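Endonuclease V (Homo sapiens, PDB 6OZE) is an inosine-specific endoribonuclease that probably cleaves inosine-containing RNA in a metal-ion-dependent hydrolysis. Local coordinates at residues 58-63 with 229-234; 114-119 with 141-146; 168-173 with 191-196; 197-202 with 223-228. The protein carries 4 engineered substitutions. All blocks are in the same frame, centred on the assembly; numbering follows the deposited sequence.

Interaction 1 of 4, residues 58-63 with 229-234; sequences SLVVLS and RQADIC
Ser58 OG, at the boundary between strand 58-63 and helix 229-234, is gripped by two other hydroxyls, hydrogen-bonding to Ser235 OG one residue beyond the helical segment and to Ser74 OG on the neighbouring strand. These bonds satisfy a buried polar atom in a largely apolar interface. The same side chain also packs on the helix backbone, Ser58 CB lying 3.6 Å from Ala231 O, while Ser58 OG comes to 3.9 Å from Cys234 CB. The backbones are closest here, with Ser58 CA 5.6 Å from Ala231 CA.

Two residues on, Val60 wedges its two methyls against the helix. Val60 CG1, anti to its own carbonyl carbon (chi1 -60°), meets Cys234 SG at 3.8 Å, and Val60 CG2 lies 4.0 Å from Ala231 CB and 3.9 Å from Ala231 N. With an alanine here both methyls are gone, which would probably open a gap beside Ala231 CB and take from Cys234 SG the methyl it packs on. Gln230 meets Val60 through its CB, but its amide turns back along the helix, where NE2 bonds to Glu226 OE2.

The alternation of the strand sorts the residues: Ser58, Val60 and Leu62 point at this helix, whereas Leu59 and Val61 pack on Leu103 of helix 89-106. The axes of these two short segments come within 7.5 Å, their N-to-C directions 138° apart. A mixed sheet with a helix packed on each face at this strand is the alpha/beta layering of the RNase H-like fold, to whose clan endonuclease V belongs.

Interaction 2 of 4, residues 114-119 with 141-146; sequences VLLVDG and PCVGVA
Leu115 and Val117 supply the backbone hydrogen bonds that zip strand 115-118 to strand 142-146, each using both its N-H and its C=O. Leu115 N donates to Pro141 O and Leu115 O accepts from Val143 N, both at 2.9 Å; Val117 N and O pair in the same way with Val143 O and Val145 N. A longer bond from Gly119 N to Val145 O, 3.2 Å, ends the series, with the donor well above the carbonyl plane.

CA-H...O contacts supplement these bonds, the shortest from Val114 CA to Pro141 O at 3.2 Å. Near Gly119, the absence of a side chain on Gly144 lets Gly119 O approach Gly144 CA to 3.1 Å.

Apolar contacts line both faces. On that of Leu116, Val143 and Val145, Leu116 and Val143 stand side by side and point the same way, Leu116 CD2 touching Val143 CB at 3.7 Å; Leu215 of helix 209-218 packs on Leu116 and Ala212 on Val143. On the other face Leu115 CD1 meets Cys142 SG. Asp118, on the Leu116 face, sends OD2 to a salt bridge with Lys147 NZ.

Both strands run in the same direction, twisted by 32°, and helix 130-138 lies between them in sequence: a beta-alpha-beta crossover at the centre of the mixed sheet.

Interaction 3 of 4, residues 168-173 with 191-196; sequences LQTRGD and SHDRST. With NA (sodium ion), chain F.
Arg171 N and Asp193 OD1 make the one direct hydrogen bond between the loops 168-173 and 191-196. It is short, 2.8 Å, and fairly straight at 166°, and it meets the carboxylate oxygen nearly along its C-O axis. Asp193 OD1 also rests 3.4 Å from Thr170 CB, the two side chains lying side by side. With CG anti to its backbone N (chi1 175°) and the chain extended, Arg171 is carried past the other loop. Arg171 CG lies 3.6 Å from Ser191 O, and the guanidinium reaches beyond to the main-chain O of Ser217, where NH2 bonds. A water adds a second link, donating to Gln169 O at 2.8 Å and to Asp193 O at 3.1 Å.

The next shell fixes the shape of each loop. Asp173 OD2 gathers two backbone donors, taking Gln169 N at 2.8 Å on its anti lone pair and Thr170 N at 3.0 Å from above the carboxylate plane. This clasp closes over a type II turn, Thr170 to Asp173, in which Gly172 has a positive phi. Across from it, Arg194 N donates to His192 ND1 inside a type I turn, and the side chain of Arg190 bonds to the carbonyls of His192 and Asp193.

Farther out, a sodium ion is bound by Leu168 O at 2.3 Å, by Gln169 OE1, by three waters and by Arg166 O. Two beta turns thus meet at the surface, beside the outermost strand 174-178 and its neighbour 184-189, next to a sodium site of two main-chain carbonyls, one side-chain amide oxygen and three waters at the C-terminal end of helix 159-167.

Interaction 4 of 4, residues 197-202 with 223-228; sequences RPLYIS and RIPEPV
Arg197 and Arg223 cross with their guanidinium planes 57° apart, Arg223 NH1 lying 4.0 Å above the plane of the Arg197 group, over its centre. Arg223 is itself sandwiched: Arg197 CD covers one face of its guanidinium and Leu199 CD2 the other, 3.8 Å above the plane and offset toward the rim. The chain of Arg223 runs out straight, its CG turned opposite the backbone N (chi1 -177°), which brings the group to the start of the strand segment.

There its edge finds carbonyls. Arg223 NE donates to Arg197 O at 3.0 Å and 162°, with the oxygen close to the guanidinium plane but the donor above the carbonyl plane, and Arg223 NH2 makes a weak bond to Pro198 O at 3.3 Å. These bonds hold the group's rotation and probably offset some of the repulsion where Arg197 NE, another donor, stands 3.0 Å from Arg223 NH2. Arg197 is steadied in turn by NH1, which bonds to Lys147 O. A methionine in place of Arg223 has no side-chain N-H to offer, which would probably leave the carbonyls of Arg197 and Pro198 without these donors and take away the flat group between Arg197 and Leu199.

Leu199 slides past Arg223 in the opposite direction, toward the helix start. Leu199 CD1 packs against Pro225 CD at 3.6 Å, and Leu199 CD2 reaches Ile224 CD1 at 4.2 Å. Thr216 of helix 209-218 touches both Leu199 and Pro225, closing the apolar part.

Pro225 sits at the N-cap position of helix 226-242, and the contact is the joint where the entry to that helix packs against the beginning of strand 199-205 in an alpha/beta fold.

In the fold
Along the chain, interaction 1 closes a long loop within which interactions 2, 3 and 4 are nested. Interactions 1, 2 and 4 all reach the one mixed sheet: the central pair 115-118 and 142-146 of interaction 2 adjoins strand 199-205 of interaction 4, their centres about 9 Å apart. Helix 226-242 starts at interaction 4 and runs on into interaction 1, whose centre is about 13 Å from that of interaction 4, bridging the sheet from one half to the other; Val60 packs on Pro227 along the way. Interaction 3 lies outermost, with its centre about 11 Å from that of interaction 4, joined to it by a probable hydrogen bond between Ser191 OG and Arg223 O. A buried core thus grades into surface turns at one side.

Interaction 1 of 4, residues 58-63 with 229-234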
loop_
_atom_site.group_PDB
_atom_site.type_symbol
_atom_site.label_atom_id
_atom_site.label_comp_id
_atom_site.label_asym_id
_atom_site.label_seq_id
_atom_site.Cartn_x
_atom_site.Cartn_y
_atom_site.Cartn_z
ATOM N N SER A 58 1.994 -10.573 5.752
ATOM C CA SER A 58 2.202 -11.387 4.565
ATOM C C SER A 58 2.889 -10.593 3.462
ATOM O O SER A 58 2.638 -9.392 3.288
ATOM C CB SER A 58 0.873 -11.917 4.009
ATOM O OG SER A 58 0.246 -12.775 4.967
ATOM N N LEU A 59 3.745 -11.286 2.721
ATOM C CA LEU A 59 4.378 -10.756 1.515
ATOM C C LEU A 59 4.168 -11.752 0.396
ATOM O O LEU A 59 4.447 -12.945 0.560
ATOM C CB LEU A 59 5.878 -10.543 1.763
ATOM C CG LEU A 59 6.755 -10.329 0.524
ATOM C CD1 LEU A 59 6.405 -8.998 -0.135
ATOM C CD2 LEU A 59 8.222 -10.348 0.924
ATOM N N VAL A 60 3.661 -11.265 -0.740
ATOM C CA VAL A 60 3.524 -12.090 -1.932
ATOM C C VAL A 60 4.249 -11.401 -3.077
ATOM O O VAL A 60 4.408 -10.176 -3.089
ATOM C CB VAL A 60 2.057 -12.376 -2.318
ATOM C CG1 VAL A 60 1.339 -13.113 -1.181
ATOM C CG2 VAL A 60 1.321 -11.074 -2.713
ATOM N N VAL A 61 4.750 -12.199 -4.009
ATOM C CA VAL A 61 5.286 -11.670 -5.260
ATOM C C VAL A 61 4.553 -12.351 -6.402
ATOM O O VAL A 61 4.385 -13.576 -6.395
ATOM C CB VAL A 61 6.803 -11.894 -5.383
ATOM C CG1 VAL A 61 7.327 -11.267 -6.684
ATOM C CG2 VAL A 61 7.523 -11.321 -4.149
ATOM N N LEU A 62 4.098 -11.557 -7.372
ATOM C CA LEU A 62 3.400 -12.066 -8.540
ATOM C C LEU A 62 4.185 -11.730 -9.804
ATOM O O LEU A 62 4.851 -10.695 -9.892
ATOM C CB LEU A 62 1.996 -11.440 -8.668
ATOM C CG LEU A 62 0.874 -11.969 -7.775
ATOM C CD1 LEU A 62 1.150 -11.790 -6.289
ATOM C CD2 LEU A 62 -0.442 -11.291 -8.162
ATOM N N SER A 63 4.107 -12.617 -10.780
ATOM C CA SER A 63 4.644 -12.296 -12.088
ATOM C C SER A 63 3.812 -11.189 -12.723
ATOM O O SER A 63 2.644 -10.992 -12.388
ATOM C CB SER A 63 4.620 -13.536 -12.963
ATOM O OG SER A 63 3.305 -14.049 -13.092
ATOM N N ARG A 229 -4.672 -8.363 -3.018
ATOM C CA ARG A 229 -5.704 -9.360 -2.746
ATOM C C ARG A 229 -5.087 -10.681 -2.313
ATOM O O ARG A 229 -5.572 -11.317 -1.372
ATOM C CB ARG A 229 -6.555 -9.563 -4.007
ATOM C CG ARG A 229 -7.909 -10.219 -3.755
ATOM C CD ARG A 229 -8.718 -10.389 -5.021
ATOM N NE ARG A 229 -8.183 -11.415 -5.912
ATOM C CZ ARG A 229 -8.510 -12.704 -5.862
ATOM N NH1 ARG A 229 -7.973 -13.553 -6.726
ATOM N NH2 ARG A 229 -9.365 -13.153 -4.946
ATOM N N GLN A 230 -4.011 -11.105 -2.986
ATOM C CA GLN A 230 -3.367 -12.365 -2.610
ATOM C C GLN A 230 -2.700 -12.259 -1.247
ATOM O O GLN A 230 -2.699 -13.234 -0.491
ATOM C CB GLN A 230 -2.386 -12.812 -3.696
ATOM C CG GLN A 230 -3.069 -13.211 -5.012
ATOM C CD GLN A 230 -3.928 -14.445 -4.883
ATOM O OE1 GLN A 230 -3.665 -15.316 -4.048
ATOM N NE2 GLN A 230 -4.963 -14.533 -5.705
ATOM N N ALA A 231 -2.143 -11.094 -0.901
ATOM C CA ALA A 231 -1.543 -10.969 0.427
ATOM C C ALA A 231 -2.620 -11.007 1.502
ATOM O O ALA A 231 -2.410 -11.608 2.566
ATOM C CB ALA A 231 -0.690 -9.701 0.511
ATOM N N ASP A 232 -3.785 -10.412 1.227
ATOM C CA ASP A 232 -4.888 -10.467 2.180
ATOM C C ASP A 232 -5.356 -11.904 2.381
ATOM O O ASP A 232 -5.579 -12.334 3.523
ATOM C CB ASP A 232 -6.043 -9.589 1.700
ATOM C CG ASP A 232 -7.183 -9.543 2.697
ATOM O OD1 ASP A 232 -7.023 -8.907 3.762
ATOM O OD2 ASP A 232 -8.236 -10.154 2.423
ATOM N N ILE A 233 -5.520 -12.652 1.292
ATOM C CA ILE A 233 -5.929 -14.051 1.376
ATOM C C ILE A 233 -4.900 -14.855 2.151
ATOM O O ILE A 233 -5.254 -15.659 3.020
ATOM C CB ILE A 233 -6.160 -14.626 -0.033
ATOM C CG1 ILE A 233 -7.390 -13.970 -0.676
ATOM C CG2 ILE A 233 -6.329 -16.151 0.019
ATOM C CD1 ILE A 233 -7.527 -14.224 -2.160
ATOM N N CYS A 234 -3.609 -14.656 1.855
ATOM C CA CYS A 234 -2.573 -15.390 2.589
ATOM C C CYS A 234 -2.664 -15.135 4.094
ATOM O O CYS A 234 -2.525 -16.067 4.903
ATOM C CB CYS A 234 -1.193 -14.984 2.075
ATOM S SG CYS A 234 -0.733 -15.793 0.542
#

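Interaction 2 of 4, residues 114-119 with 141-146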
loop_
_atom_site.group_PDB
_atom_site.type_symbol
_atom_site.label_atom_id
_atom_site.label_comp_id
_atom_site.label_asym_id
_atom_site.label_seq_id
_atom_site.Cartn_x
_atom_site.Cartn_y
_atom_site.Cartn_z
ATOM N N VAL A 114 8.504 -3.563 -7.349
ATOM C CA VAL A 114 7.592 -2.564 -6.804
ATOM C C VAL A 114 6.673 -3.302 -5.841
ATOM O O VAL A 114 6.342 -4.473 -6.053
ATOM C CB VAL A 114 6.796 -1.883 -7.958
ATOM C CG1 VAL A 114 6.056 -2.932 -8.817
ATOM C CG2 VAL A 114 5.800 -0.860 -7.410
ATOM N N LEU A 115 6.248 -2.615 -4.785
ATOM C CA LEU A 115 5.299 -3.169 -3.830
ATOM C C LEU A 115 4.002 -2.386 -3.910
ATOM O O LEU A 115 4.020 -1.150 -3.878
ATOM C CB LEU A 115 5.820 -3.041 -2.393
ATOM C CG LEU A 115 7.088 -3.796 -2.009
ATOM C CD1 LEU A 115 7.454 -3.453 -0.550
ATOM C CD2 LEU A 115 6.856 -5.282 -2.169
ATOM N N LEU A 116 2.894 -3.104 -3.968
ATOM C CA LEU A 116 1.576 -2.537 -3.717
ATOM C C LEU A 116 1.248 -2.812 -2.254
ATOM O O LEU A 116 1.236 -3.974 -1.819
ATOM C CB LEU A 116 0.520 -3.153 -4.627
ATOM C CG LEU A 116 0.762 -3.030 -6.138
ATOM C CD1 LEU A 116 -0.480 -3.505 -6.898
ATOM C CD2 LEU A 116 1.129 -1.596 -6.560
ATOM N N VAL A 117 0.973 -1.750 -1.507
ATOM C CA VAL A 117 0.824 -1.810 -0.054
ATOM C C VAL A 117 -0.623 -1.537 0.300
ATOM O O VAL A 117 -1.197 -0.536 -0.146
ATOM C CB VAL A 117 1.722 -0.756 0.601
ATOM C CG1 VAL A 117 1.564 -0.771 2.121
ATOM C CG2 VAL A 117 3.138 -1.011 0.217
ATOM N N ASP A 118 -1.219 -2.418 1.099
ATOM C CA ASP A 118 -2.535 -2.135 1.650
ATOM C C ASP A 118 -2.389 -1.047 2.706
ATOM O O ASP A 118 -2.120 -1.342 3.874
ATOM C CB ASP A 118 -3.166 -3.400 2.235
ATOM C CG ASP A 118 -4.599 -3.176 2.711
ATOM O OD1 ASP A 118 -5.102 -2.034 2.649
ATOM O OD2 ASP A 118 -5.234 -4.153 3.147
ATOM N N GLY A 119 -2.563 0.200 2.297
ATOM C CA GLY A 119 -2.290 1.340 3.150
ATOM C C GLY A 119 -2.031 2.556 2.289
ATOM O O GLY A 119 -2.033 2.486 1.064
ATOM N N PRO A 141 10.391 0.920 -5.009
ATOM C CA PRO A 141 9.170 1.584 -5.462
ATOM C C PRO A 141 7.971 1.006 -4.733
ATOM O O PRO A 141 7.818 -0.216 -4.610
ATOM C CB PRO A 141 9.133 1.249 -6.956
ATOM C CG PRO A 141 10.588 1.089 -7.328
ATOM C CD PRO A 141 11.185 0.381 -6.129
ATOM N N CYS A 142 7.141 1.888 -4.174
ATOM C CA CYS A 142 5.981 1.453 -3.410
ATOM C C CYS A 142 4.792 2.341 -3.730
ATOM O O CYS A 142 4.940 3.557 -3.876
ATOM C CB CYS A 142 6.222 1.535 -1.898
ATOM S SG CYS A 142 7.209 0.209 -1.186
ATOM N N VAL A 143 3.621 1.714 -3.810
ATOM C CA VAL A 143 2.355 2.384 -4.083
ATOM C C VAL A 143 1.413 2.109 -2.918
ATOM O O VAL A 143 1.246 0.949 -2.508
ATOM C CB VAL A 143 1.739 1.842 -5.379
ATOM C CG1 VAL A 143 0.356 2.472 -5.625
ATOM C CG2 VAL A 143 2.680 2.090 -6.541
ATOM N N GLY A 144 0.782 3.162 -2.408
ATOM C CA GLY A 144 -0.263 2.991 -1.418
ATOM C C GLY A 144 -1.600 2.735 -2.085
ATOM O O GLY A 144 -2.045 3.527 -2.926
ATOM N N VAL A 145 -2.232 1.612 -1.761
ATOM C CA VAL A 145 -3.544 1.244 -2.286
ATOM C C VAL A 145 -4.479 1.164 -1.093
ATOM O O VAL A 145 -4.404 0.215 -0.301
ATOM C CB VAL A 145 -3.509 -0.100 -3.031
ATOM C CG1 VAL A 145 -4.898 -0.463 -3.568
ATOM C CG2 VAL A 145 -2.456 -0.073 -4.132
ATOM N N ALA A 146 -5.361 2.146 -0.957
ATOM C CA ALA A 146 -6.284 2.208 0.160
ATOM C C ALA A 146 -7.707 1.945 -0.313
ATOM O O ALA A 146 -8.106 2.350 -1.413
ATOM C CB ALA A 146 -6.197 3.548 0.894
#

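Interaction 3 of 4, residues 168-173 with 191-196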
loop_
_atom_site.group_PDB
_atom_site.type_symbol
_atom_site.label_atom_id
_atom_site.label_comp_id
_atom_site.label_asym_id
_atom_site.label_seq_id
_atom_site.Cartn_x
_atom_site.Cartn_y
_atom_site.Cartn_z
ATOM N N LEU A 168 -17.324 8.213 -12.610
ATOM C CA LEU A 168 -16.468 7.096 -12.995
ATOM C C LEU A 168 -17.315 6.053 -13.708
ATOM O O LEU A 168 -18.431 5.747 -13.281
ATOM C CB LEU A 168 -15.842 6.457 -11.753
ATOM C CG LEU A 168 -14.886 7.297 -10.904
ATOM C CD1 LEU A 168 -14.522 6.578 -9.608
ATOM C CD2 LEU A 168 -13.625 7.639 -11.699
ATOM N N GLN A 169 -16.784 5.491 -14.795
ATOM C CA GLN A 169 -17.570 4.596 -15.637
ATOM C C GLN A 169 -16.993 3.193 -15.724
ATOM O O GLN A 169 -17.745 2.214 -15.643
ATOM C CB GLN A 169 -17.716 5.178 -17.054
ATOM C CG GLN A 169 -18.516 6.463 -17.117
ATOM C CD GLN A 169 -19.994 6.230 -16.894
ATOM O OE1 GLN A 169 -20.458 6.147 -15.757
ATOM N NE2 GLN A 169 -20.745 6.121 -17.984
ATOM N N THR A 170 -15.687 3.061 -15.934
ATOM C CA THR A 170 -15.088 1.764 -16.226
ATOM C C THR A 170 -13.760 1.648 -15.505
ATOM O O THR A 170 -13.221 2.628 -14.979
ATOM C CB THR A 170 -14.805 1.576 -17.726
ATOM O OG1 THR A 170 -13.815 2.527 -18.145
ATOM C CG2 THR A 170 -16.063 1.748 -18.556
ATOM N N ARG A 171 -13.232 0.423 -15.490
ATOM C CA ARG A 171 -11.871 0.194 -15.030
ATOM C C ARG A 171 -10.935 1.218 -15.655
ATOM O O ARG A 171 -11.020 1.520 -16.853
ATOM C CB ARG A 171 -11.417 -1.214 -15.432
ATOM C CG ARG A 171 -9.962 -1.522 -15.114
ATOM C CD ARG A 171 -9.645 -2.958 -15.469
ATOM N NE ARG A 171 -8.233 -3.298 -15.307
ATOM C CZ ARG A 171 -7.676 -4.376 -15.850
ATOM N NH1 ARG A 171 -8.423 -5.203 -16.573
ATOM N NH2 ARG A 171 -6.384 -4.646 -15.675
ATOM N N GLY A 172 -10.038 1.746 -14.835
ATOM C CA GLY A 172 -9.040 2.671 -15.290
ATOM C C GLY A 172 -9.437 4.122 -15.169
ATOM O O GLY A 172 -8.558 4.990 -15.211
ATOM N N ASP A 173 -10.728 4.407 -14.998
ATOM C CA ASP A 173 -11.167 5.786 -14.818
ATOM C C ASP A 173 -10.713 6.268 -13.449
ATOM O O ASP A 173 -10.758 5.522 -12.466
ATOM C CB ASP A 173 -12.692 5.895 -14.888
ATOM C CG ASP A 173 -13.238 5.702 -16.287
ATOM O OD1 ASP A 173 -12.450 5.547 -17.244
ATOM O OD2 ASP A 173 -14.474 5.709 -16.424
ATOM N N SER A 191 -11.306 0.446 -10.255
ATOM C CA SER A 191 -10.440 -0.662 -10.616
ATOM C C SER A 191 -11.161 -1.803 -11.321
ATOM O O SER A 191 -10.510 -2.764 -11.727
ATOM C CB SER A 191 -9.739 -1.182 -9.366
ATOM O OG SER A 191 -10.712 -1.535 -8.403
ATOM N N HIS A 192 -12.480 -1.723 -11.489
ATOM C CA HIS A 192 -13.223 -2.841 -12.054
ATOM C C HIS A 192 -14.502 -2.307 -12.676
ATOM O O HIS A 192 -15.115 -1.387 -12.137
ATOM C CB HIS A 192 -13.544 -3.886 -10.972
ATOM C CG HIS A 192 -14.034 -5.191 -11.511
ATOM N ND1 HIS A 192 -15.364 -5.433 -11.784
ATOM C CD2 HIS A 192 -13.375 -6.333 -11.819
ATOM C CE1 HIS A 192 -15.501 -6.666 -12.238
ATOM N NE2 HIS A 192 -14.309 -7.234 -12.269
ATOM N N ASP A 193 -14.899 -2.896 -13.810
ATOM C CA ASP A 193 -16.080 -2.415 -14.519
ATOM C C ASP A 193 -17.350 -2.569 -13.693
ATOM O O ASP A 193 -18.304 -1.804 -13.879
ATOM C CB ASP A 193 -16.251 -3.171 -15.838
ATOM C CG ASP A 193 -15.341 -2.662 -16.943
ATOM O OD1 ASP A 193 -14.667 -1.631 -16.755
ATOM O OD2 ASP A 193 -15.310 -3.308 -18.017
ATOM N N ARG A 194 -17.398 -3.559 -12.803
ATOM C CA ARG A 194 -18.634 -3.919 -12.121
ATOM C C ARG A 194 -18.690 -3.448 -10.671
ATOM O O ARG A 194 -19.556 -3.903 -9.919
ATOM C CB ARG A 194 -18.880 -5.428 -12.210
ATOM C CG ARG A 194 -19.416 -5.887 -13.561
ATOM C CD ARG A 194 -19.645 -7.389 -13.590
ATOM N NE ARG A 194 -18.392 -8.136 -13.650
ATOM C CZ ARG A 194 -17.780 -8.474 -14.781
ATOM N NH1 ARG A 194 -18.308 -8.132 -15.948
ATOM N NH2 ARG A 194 -16.642 -9.153 -14.746
ATOM N N SER A 195 -17.797 -2.553 -10.260
ATOM C CA SER A 195 -17.774 -2.028 -8.900
ATOM C C SER A 195 -17.768 -0.510 -8.962
ATOM O O SER A 195 -16.989 0.070 -9.715
ATOM C CB SER A 195 -16.512 -2.488 -8.168
ATOM O OG SER A 195 -15.374 -1.795 -8.652
ATOM N N THR A 196 -18.612 0.125 -8.159
ATOM C CA THR A 196 -18.664 1.581 -8.152
ATOM C C THR A 196 -17.716 2.218 -7.142
ATOM O O THR A 196 -17.369 3.394 -7.303
ATOM C CB THR A 196 -20.100 2.062 -7.906
ATOM O OG1 THR A 196 -20.108 3.485 -7.728
ATOM C CG2 THR A 196 -20.682 1.396 -6.678
HETATM NA NA NA F . -20.728 5.794 -13.009
HETATM O O HOH W 1 -18.660 -0.311 -16.580
HETATM O O HOH W 2 -23.192 5.915 -12.792
HETATM O O HOH W 3 -21.061 3.333 -13.325
HETATM O O HOH W 4 -20.032 5.328 -10.884
#

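Interaction 4 of 4, residues 197-202 with 223-228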
loop_
_atom_site.group_PDB
_atom_site.type_symbol
_atom_site.label_atom_id
_atom_site.label_comp_id
_atom_site.label_asym_id
_atom_site.label_seq_id
_atom_site.Cartn_x
_atom_site.Cartn_y
_atom_site.Cartn_z
ATOM N N ARG A 197 -17.277 1.473 -6.131
ATOM C CA ARG A 197 -16.466 2.040 -5.055
ATOM C C ARG A 197 -15.000 2.080 -5.480
ATOM O O ARG A 197 -14.430 1.032 -5.796
ATOM C CB ARG A 197 -16.621 1.195 -3.800
ATOM C CG ARG A 197 -15.975 1.786 -2.558
ATOM C CD ARG A 197 -16.218 0.905 -1.337
ATOM N NE ARG A 197 -15.000 0.679 -0.560
ATOM C CZ ARG A 197 -14.882 -0.238 0.397
ATOM N NH1 ARG A 197 -13.737 -0.375 1.051
ATOM N NH2 ARG A 197 -15.908 -1.021 0.700
ATOM N N PRO A 198 -14.369 3.245 -5.517
ATOM C CA PRO A 198 -13.005 3.335 -6.041
ATOM C C PRO A 198 -11.975 2.899 -5.008
ATOM O O PRO A 198 -12.257 2.738 -3.814
ATOM C CB PRO A 198 -12.843 4.827 -6.349
ATOM C CG PRO A 198 -13.751 5.501 -5.376
ATOM C CD PRO A 198 -14.922 4.567 -5.167
ATOM N N LEU A 199 -10.757 2.691 -5.497
ATOM C CA LEU A 199 -9.600 2.599 -4.627
ATOM C C LEU A 199 -8.953 3.970 -4.523
ATOM O O LEU A 199 -9.093 4.815 -5.406
ATOM C CB LEU A 199 -8.572 1.645 -5.224
ATOM C CG LEU A 199 -9.052 0.296 -5.731
ATOM C CD1 LEU A 199 -7.886 -0.414 -6.410
ATOM C CD2 LEU A 199 -9.577 -0.535 -4.583
ATOM N N TYR A 200 -8.239 4.199 -3.432
ATOM C CA TYR A 200 -7.563 5.476 -3.226
ATOM C C TYR A 200 -6.063 5.223 -3.301
ATOM O O TYR A 200 -5.484 4.543 -2.434
ATOM C CB TYR A 200 -8.001 6.123 -1.914
ATOM C CG TYR A 200 -9.476 6.391 -1.931
ATOM C CD1 TYR A 200 -9.981 7.543 -2.529
ATOM C CD2 TYR A 200 -10.383 5.467 -1.438
ATOM C CE1 TYR A 200 -11.331 7.785 -2.584
ATOM C CE2 TYR A 200 -11.740 5.703 -1.491
ATOM C CZ TYR A 200 -12.213 6.867 -2.069
ATOM O OH TYR A 200 -13.564 7.112 -2.128
ATOM N N ILE A 201 -5.437 5.755 -4.344
ATOM C CA ILE A 201 -4.056 5.447 -4.690
ATOM C C ILE A 201 -3.186 6.645 -4.346
ATOM O O ILE A 201 -3.540 7.785 -4.658
ATOM C CB ILE A 201 -3.936 5.142 -6.195
ATOM C CG1 ILE A 201 -4.961 4.077 -6.625
ATOM C CG2 ILE A 201 -2.485 4.755 -6.545
ATOM C CD1 ILE A 201 -4.904 2.807 -5.823
ATOM N N SER A 202 -2.030 6.388 -3.720
ATOM C CA SER A 202 -1.092 7.476 -3.495
ATOM C C SER A 202 0.329 6.949 -3.607
ATOM O O SER A 202 0.574 5.741 -3.512
ATOM C CB SER A 202 -1.350 8.177 -2.163
ATOM O OG SER A 202 -1.189 7.256 -1.085
ATOM N N ARG A 223 -11.767 -6.185 -8.064
ATOM C CA ARG A 223 -11.694 -4.807 -7.583
ATOM C C ARG A 223 -10.406 -4.556 -6.803
ATOM O O ARG A 223 -9.756 -3.521 -6.972
ATOM C CB ARG A 223 -12.930 -4.443 -6.754
ATOM C CG ARG A 223 -12.931 -2.993 -6.282
ATOM C CD ARG A 223 -13.943 -2.737 -5.164
ATOM N NE ARG A 223 -13.634 -1.497 -4.449
ATOM C CZ ARG A 223 -13.273 -1.429 -3.173
ATOM N NH1 ARG A 223 -13.187 -2.533 -2.441
ATOM N NH2 ARG A 223 -13.007 -0.252 -2.622
ATOM N N ILE A 224 -10.006 -5.490 -5.951
ATOM C CA ILE A 224 -8.756 -5.330 -5.206
ATOM C C ILE A 224 -7.602 -5.814 -6.081
ATOM O O ILE A 224 -7.638 -6.966 -6.548
ATOM C CB ILE A 224 -8.826 -6.128 -3.912
ATOM C CG1 ILE A 224 -10.066 -5.724 -3.116
ATOM C CG2 ILE A 224 -7.543 -5.944 -3.096
ATOM C CD1 ILE A 224 -10.101 -4.254 -2.766
ATOM N N PRO A 225 -6.567 -4.996 -6.300
ATOM C CA PRO A 225 -5.447 -5.416 -7.153
ATOM C C PRO A 225 -4.854 -6.731 -6.680
ATOM O O PRO A 225 -4.742 -6.985 -5.483
ATOM C CB PRO A 225 -4.439 -4.272 -7.016
ATOM C CG PRO A 225 -5.251 -3.095 -6.561
ATOM C CD PRO A 225 -6.386 -3.641 -5.755
ATOM N N GLU A 226 -4.492 -7.577 -7.646
ATOM C CA GLU A 226 -4.077 -8.951 -7.355
ATOM C C GLU A 226 -2.993 -9.076 -6.296
ATOM O O GLU A 226 -3.144 -9.922 -5.401
ATOM C CB GLU A 226 -3.706 -9.674 -8.657
ATOM C CG GLU A 226 -4.885 -10.363 -9.334
ATOM C CD GLU A 226 -5.635 -11.290 -8.378
ATOM O OE1 GLU A 226 -6.584 -10.819 -7.717
ATOM O OE2 GLU A 226 -5.270 -12.485 -8.272
ATOM N N PRO A 227 -1.904 -8.299 -6.319
ATOM C CA PRO A 227 -0.873 -8.486 -5.269
ATOM C C PRO A 227 -1.404 -8.196 -3.877
ATOM O O PRO A 227 -1.065 -8.922 -2.924
ATOM C CB PRO A 227 0.252 -7.529 -5.697
ATOM C CG PRO A 227 0.041 -7.359 -7.229
ATOM C CD PRO A 227 -1.468 -7.316 -7.341
ATOM N N VAL A 228 -2.243 -7.177 -3.730
ATOM C CA VAL A 228 -2.866 -6.848 -2.446
ATOM C C VAL A 228 -3.871 -7.922 -2.050
ATOM O O VAL A 228 -3.929 -8.372 -0.891
ATOM C CB VAL A 228 -3.548 -5.470 -2.574
ATOM C CG1 VAL A 228 -4.330 -5.119 -1.322
ATOM C CG2 VAL A 228 -2.526 -4.389 -2.913
#